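Local coordinates for protein catalase (Corynebacterium glutamicum, PDB 4B7H) that breaks down hydrogen peroxide to water and oxygen at a haem iron, carries bound NADPH and is inhibited by nitric oxide, at residues A[84-89]-A[214-219]; A[224-229]-A[275-280]. All blocks are in the same frame, centred on the assembly; numbering follows the deposited sequence.

Contact 1. Residues A[84-89]-A[214-219]; sequences EDVSEY and FQWINA
W216 brings the benzene edge of its indole up to Y89, with V86 meeting it obliquely. CE3 of W216 meets CB of Y89 at 3.6 Å, and this CB sits at the ring edge, near the indole plane. The next ring atom, CZ3 of W216, lies 4.0 Å from CB of V86. In W216 a chi1 of -90° and a chi2 near zero together turn the six-membered ring to the 84-89 segment. The other end of the indole is held elsewhere: NE1 is hydrogen-bonded to the hydroxyl of Y228 on the adjoining strand. Y89 touches W216 through CB and its backbone O. Its CA-CB bond points away from 214-219, although CB itself makes the contact.

The polar link is made by N218. Its ND2 donates to the backbone O of E88 at 3.0 Å, with an N-H...O angle of 160°. The acceptor is close to the amide plane, while the donor is tilted 31° from the carbonyl plane. N218 CG sits between the backbone N and the carbonyl carbon, which turns the amide to the loop. The amide is also tied within its own turn, OD1 to the N of K222 and ND2 to E220. A water adds a second bridge, donating to S87 O at 2.7 Å and accepting from A219 N.

Within the loop, D85 makes an Asx turn. D85 OD1 accepts from S87 N at 2.9 Å and from S87 OG. The contact joins the loop after strand 73-82 to the end of strand 214-217. The chemistry implies a divided interface: a buried apolar patch at W216, and beside it the backbone O of E88 bonded by the N218 amide and that of S87 by a water.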
# COMPACT_ATOMS: atom_id res chain seq x y z
N GLU A 84 32.54 -31.57 -9.00
CA GLU A 84 33.93 -31.22 -9.29
C GLU A 84 34.52 -30.43 -8.13
O GLU A 84 33.80 -30.01 -7.24
CB GLU A 84 33.99 -30.38 -10.57
CG GLU A 84 33.52 -31.11 -11.81
CD GLU A 84 34.55 -32.11 -12.31
OE1 GLU A 84 35.75 -31.76 -12.37
OE2 GLU A 84 34.15 -33.24 -12.65
N ASP A 85 35.84 -30.26 -8.14
CA ASP A 85 36.51 -29.43 -7.14
C ASP A 85 36.88 -28.07 -7.75
O ASP A 85 37.84 -27.97 -8.52
CB ASP A 85 37.76 -30.15 -6.60
CG ASP A 85 38.40 -29.42 -5.44
OD1 ASP A 85 38.06 -28.24 -5.19
OD2 ASP A 85 39.25 -30.02 -4.76
N VAL A 86 36.13 -27.03 -7.39
CA VAL A 86 36.42 -25.67 -7.85
C VAL A 86 36.93 -24.79 -6.70
O VAL A 86 36.94 -23.56 -6.80
CB VAL A 86 35.21 -24.99 -8.54
CG1 VAL A 86 34.88 -25.70 -9.84
CG2 VAL A 86 33.98 -24.94 -7.62
N SER A 87 37.38 -25.44 -5.62
CA SER A 87 37.84 -24.72 -4.43
C SER A 87 39.06 -23.84 -4.68
O SER A 87 39.30 -22.88 -3.94
CB SER A 87 38.12 -25.69 -3.27
OG SER A 87 39.22 -26.53 -3.56
N GLU A 88 39.85 -24.12 -5.72
CA GLU A 88 40.96 -23.24 -6.04
C GLU A 88 40.45 -21.87 -6.53
O GLU A 88 41.16 -20.87 -6.41
CB GLU A 88 41.89 -23.87 -7.08
CG GLU A 88 41.27 -24.12 -8.43
CD GLU A 88 42.18 -24.91 -9.34
OE1 GLU A 88 43.27 -24.39 -9.68
OE2 GLU A 88 41.81 -26.04 -9.72
N TYR A 89 39.22 -21.83 -7.03
CA TYR A 89 38.65 -20.60 -7.58
C TYR A 89 37.68 -19.85 -6.67
O TYR A 89 37.60 -18.62 -6.70
CB TYR A 89 37.94 -20.90 -8.89
CG TYR A 89 38.75 -21.68 -9.88
CD1 TYR A 89 39.84 -21.10 -10.53
CD2 TYR A 89 38.41 -22.99 -10.20
CE1 TYR A 89 40.58 -21.82 -11.45
CE2 TYR A 89 39.14 -23.71 -11.12
CZ TYR A 89 40.22 -23.11 -11.74
OH TYR A 89 40.95 -23.83 -12.65
N PHE A 214 30.61 -12.24 -13.39
CA PHE A 214 30.67 -12.14 -11.94
C PHE A 214 32.10 -12.40 -11.49
O PHE A 214 33.00 -12.62 -12.31
CB PHE A 214 29.72 -13.16 -11.31
CG PHE A 214 28.28 -12.86 -11.57
CD1 PHE A 214 27.59 -11.96 -10.77
CD2 PHE A 214 27.61 -13.46 -12.64
CE1 PHE A 214 26.26 -11.65 -11.01
CE2 PHE A 214 26.28 -13.17 -12.89
CZ PHE A 214 25.61 -12.26 -12.07
N GLN A 215 32.31 -12.37 -10.18
CA GLN A 215 33.63 -12.67 -9.64
C GLN A 215 33.56 -13.84 -8.66
O GLN A 215 32.58 -13.98 -7.93
CB GLN A 215 34.24 -11.43 -8.98
CG GLN A 215 35.74 -11.53 -8.76
CD GLN A 215 36.32 -10.26 -8.20
OE1 GLN A 215 36.23 -10.00 -7.00
NE2 GLN A 215 36.89 -9.43 -9.06
N TRP A 216 34.58 -14.69 -8.69
CA TRP A 216 34.76 -15.73 -7.69
C TRP A 216 36.01 -15.38 -6.91
O TRP A 216 37.01 -14.94 -7.49
CB TRP A 216 34.93 -17.10 -8.35
CG TRP A 216 33.65 -17.86 -8.58
CD1 TRP A 216 32.38 -17.42 -8.35
CD2 TRP A 216 33.53 -19.19 -9.08
NE1 TRP A 216 31.47 -18.41 -8.68
CE2 TRP A 216 32.16 -19.51 -9.13
CE3 TRP A 216 34.47 -20.16 -9.49
CZ2 TRP A 216 31.69 -20.75 -9.57
CZ3 TRP A 216 34.01 -21.39 -9.93
CH2 TRP A 216 32.63 -21.68 -9.96
N ILE A 217 35.95 -15.53 -5.59
CA ILE A 217 37.11 -15.29 -4.75
C ILE A 217 37.36 -16.53 -3.89
O ILE A 217 36.42 -17.07 -3.28
CB ILE A 217 36.91 -14.05 -3.85
CG1 ILE A 217 36.53 -12.82 -4.69
CG2 ILE A 217 38.15 -13.75 -3.04
CD1 ILE A 217 36.47 -11.53 -3.88
N ASN A 218 38.61 -16.99 -3.86
CA ASN A 218 38.95 -18.19 -3.09
C ASN A 218 39.29 -17.87 -1.63
O ASN A 218 39.22 -16.71 -1.21
CB ASN A 218 40.06 -19.01 -3.79
CG ASN A 218 41.42 -18.33 -3.79
OD1 ASN A 218 41.64 -17.36 -3.08
ND2 ASN A 218 42.35 -18.87 -4.57
N ALA A 219 39.65 -18.89 -0.86
CA ALA A 219 39.89 -18.72 0.57
C ALA A 219 41.05 -17.78 0.85
O ALA A 219 41.10 -17.14 1.91
CB ALA A 219 40.12 -20.08 1.23
O HOH W 1 38.66 -21.37 -1.83

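Contact 2. Residues A[224-229]-A[275-280]; sequences VWVKYH and VQIMPF
H229 and Q276 both carry CG anti to the carbonyl carbon, beside the backbone N, and Q276 then runs extended, which takes its amide to the imidazole. H229 NE2 donates to Q276 OE1 at 2.9 Å. The donor stands above the carbonyl plane, 55° out of it, so the bond misses the lone pairs. Ring and amide planes are 88° apart. Q276 NE2 is held in turn by the backbone O atoms of W297 and Y302.

The strands run antiparallel. W225 with M278 and K227 with Q276 are hydrogen-bonded pairs, the closest bond being M278 N to W225 O at 2.8 Å. V226 with I277 and Y228 with V275 are non-hydrogen-bonded pairs. Their side chains lie side by side on one face, Y228 CD1 meeting V275 CG1 at 3.7 Å.

At the far end, W225 CZ2 touches F280 CE1 at 3.7 Å. The planes are near parallel, at 15°, but slid apart with little overlap. A water accepts from W225 NE1 at 2.9 Å, donates to F280 O and rests over the F280 ring.

H229 also touches the bound NADPH. Q276 thus looks like a second-shell residue of the NADPH pocket: held by two carbonyls, it probably helps to orient the NADPH-contacting imidazole and to favour a proton on NE2.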
# COMPACT_ATOMS: atom_id res chain seq x y z
N VAL A 224 38.95 -14.35 -9.55
CA VAL A 224 38.90 -14.62 -10.99
C VAL A 224 37.54 -14.14 -11.49
O VAL A 224 36.56 -14.08 -10.73
CB VAL A 224 39.06 -16.12 -11.32
CG1 VAL A 224 40.48 -16.57 -11.06
CG2 VAL A 224 38.06 -16.96 -10.53
N TRP A 225 37.46 -13.79 -12.77
CA TRP A 225 36.18 -13.43 -13.37
C TRP A 225 35.48 -14.68 -13.88
O TRP A 225 36.14 -15.59 -14.41
CB TRP A 225 36.37 -12.42 -14.50
CG TRP A 225 37.05 -11.13 -14.08
CD1 TRP A 225 38.30 -10.70 -14.45
CD2 TRP A 225 36.51 -10.11 -13.22
NE1 TRP A 225 38.57 -9.48 -13.88
CE2 TRP A 225 37.49 -9.10 -13.12
CE3 TRP A 225 35.30 -9.96 -12.52
CZ2 TRP A 225 37.29 -7.94 -12.36
CZ3 TRP A 225 35.11 -8.81 -11.77
CH2 TRP A 225 36.10 -7.82 -11.69
N VAL A 226 34.16 -14.77 -13.71
CA VAL A 226 33.44 -15.96 -14.16
C VAL A 226 32.14 -15.63 -14.89
O VAL A 226 31.54 -14.57 -14.68
CB VAL A 226 33.10 -16.92 -12.98
CG1 VAL A 226 34.36 -17.36 -12.25
CG2 VAL A 226 32.10 -16.27 -12.01
N LYS A 227 31.72 -16.55 -15.76
CA LYS A 227 30.38 -16.55 -16.34
C LYS A 227 29.75 -17.92 -16.13
O LYS A 227 30.39 -18.96 -16.35
CB LYS A 227 30.38 -16.20 -17.83
CG LYS A 227 30.68 -14.73 -18.12
CD LYS A 227 30.51 -14.43 -19.61
CE LYS A 227 30.85 -12.97 -19.94
NZ LYS A 227 29.86 -11.98 -19.41
N TYR A 228 28.49 -17.93 -15.72
CA TYR A 228 27.75 -19.16 -15.48
C TYR A 228 27.00 -19.63 -16.72
O TYR A 228 26.34 -18.84 -17.39
CB TYR A 228 26.71 -18.94 -14.39
CG TYR A 228 27.26 -18.69 -13.01
CD1 TYR A 228 27.75 -19.74 -12.24
CD2 TYR A 228 27.24 -17.42 -12.46
CE1 TYR A 228 28.22 -19.53 -10.96
CE2 TYR A 228 27.71 -17.19 -11.18
CZ TYR A 228 28.20 -18.25 -10.43
OH TYR A 228 28.66 -18.03 -9.16
N HIS A 229 27.07 -20.93 -16.96
CA HIS A 229 26.34 -21.60 -18.02
C HIS A 229 25.63 -22.81 -17.47
O HIS A 229 26.23 -23.63 -16.83
CB HIS A 229 27.33 -22.04 -19.16
CG HIS A 229 28.01 -20.91 -19.88
ND1 HIS A 229 27.79 -20.63 -21.14
CD2 HIS A 229 28.95 -20.04 -19.44
CE1 HIS A 229 28.53 -19.61 -21.48
NE2 HIS A 229 29.25 -19.27 -20.44
N VAL A 275 31.18 -23.17 -15.70
CA VAL A 275 31.63 -21.78 -15.72
C VAL A 275 32.71 -21.56 -16.75
O VAL A 275 33.47 -22.47 -17.09
CB VAL A 275 32.17 -21.32 -14.34
CG1 VAL A 275 31.01 -21.09 -13.37
CG2 VAL A 275 33.19 -22.32 -13.78
N GLN A 276 32.77 -20.34 -17.28
CA GLN A 276 33.97 -19.84 -17.92
C GLN A 276 34.75 -19.10 -16.84
O GLN A 276 34.16 -18.39 -16.03
CB GLN A 276 33.64 -18.87 -19.05
CG GLN A 276 32.91 -19.50 -20.22
CD GLN A 276 32.50 -18.48 -21.25
OE1 GLN A 276 31.59 -17.68 -21.02
NE2 GLN A 276 33.18 -18.48 -22.40
N ILE A 277 36.07 -19.28 -16.83
CA ILE A 277 36.91 -18.62 -15.84
C ILE A 277 37.99 -17.80 -16.54
O ILE A 277 38.84 -18.36 -17.24
CB ILE A 277 37.55 -19.64 -14.88
CG1 ILE A 277 36.46 -20.43 -14.14
CG2 ILE A 277 38.49 -18.94 -13.89
CD1 ILE A 277 37.00 -21.49 -13.19
N MET A 278 37.93 -16.49 -16.37
CA MET A 278 38.95 -15.60 -16.92
C MET A 278 39.86 -15.09 -15.81
O MET A 278 39.41 -14.42 -14.89
CB MET A 278 38.29 -14.42 -17.64
CG MET A 278 39.28 -13.37 -18.13
SD MET A 278 38.45 -11.92 -18.82
CE MET A 278 37.79 -12.58 -20.35
N PRO A 279 41.16 -15.42 -15.88
CA PRO A 279 42.09 -14.89 -14.88
C PRO A 279 41.98 -13.37 -14.77
O PRO A 279 41.77 -12.69 -15.79
CB PRO A 279 43.46 -15.30 -15.43
CG PRO A 279 43.17 -16.54 -16.21
CD PRO A 279 41.83 -16.29 -16.86
N PHE A 280 42.11 -12.85 -13.56
CA PHE A 280 41.98 -11.42 -13.30
C PHE A 280 42.88 -10.61 -14.23
O PHE A 280 42.46 -9.58 -14.78
CB PHE A 280 42.32 -11.14 -11.83
CG PHE A 280 41.97 -9.75 -11.36
CD1 PHE A 280 40.70 -9.45 -10.88
CD2 PHE A 280 42.93 -8.74 -11.37
CE1 PHE A 280 40.39 -8.17 -10.43
CE2 PHE A 280 42.63 -7.47 -10.92
CZ PHE A 280 41.36 -7.18 -10.45
O HOH W 2 40.59 -7.41 -13.85

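The centres of contacts 1 and 2 lie 10 Å apart. Both segments of contact 1 come earlier in the chain than those of contact 2. Strands 214-217 and 223-232 succeed each other in the chain and pair antiparallel, with F214 O probably bonded to V226 N at 2.8 Å. Strand 270-279 flanks 223-232 on its other side and continues the antiparallel sheet to strand 305-314. All four segments belong to the catalase family region, whose core is an antiparallel beta-barrel with the haem buried beside it. Contact 1 fastens an outer loop to the sheet; contact 2 is sheet pairing that reaches the NADPH pocket.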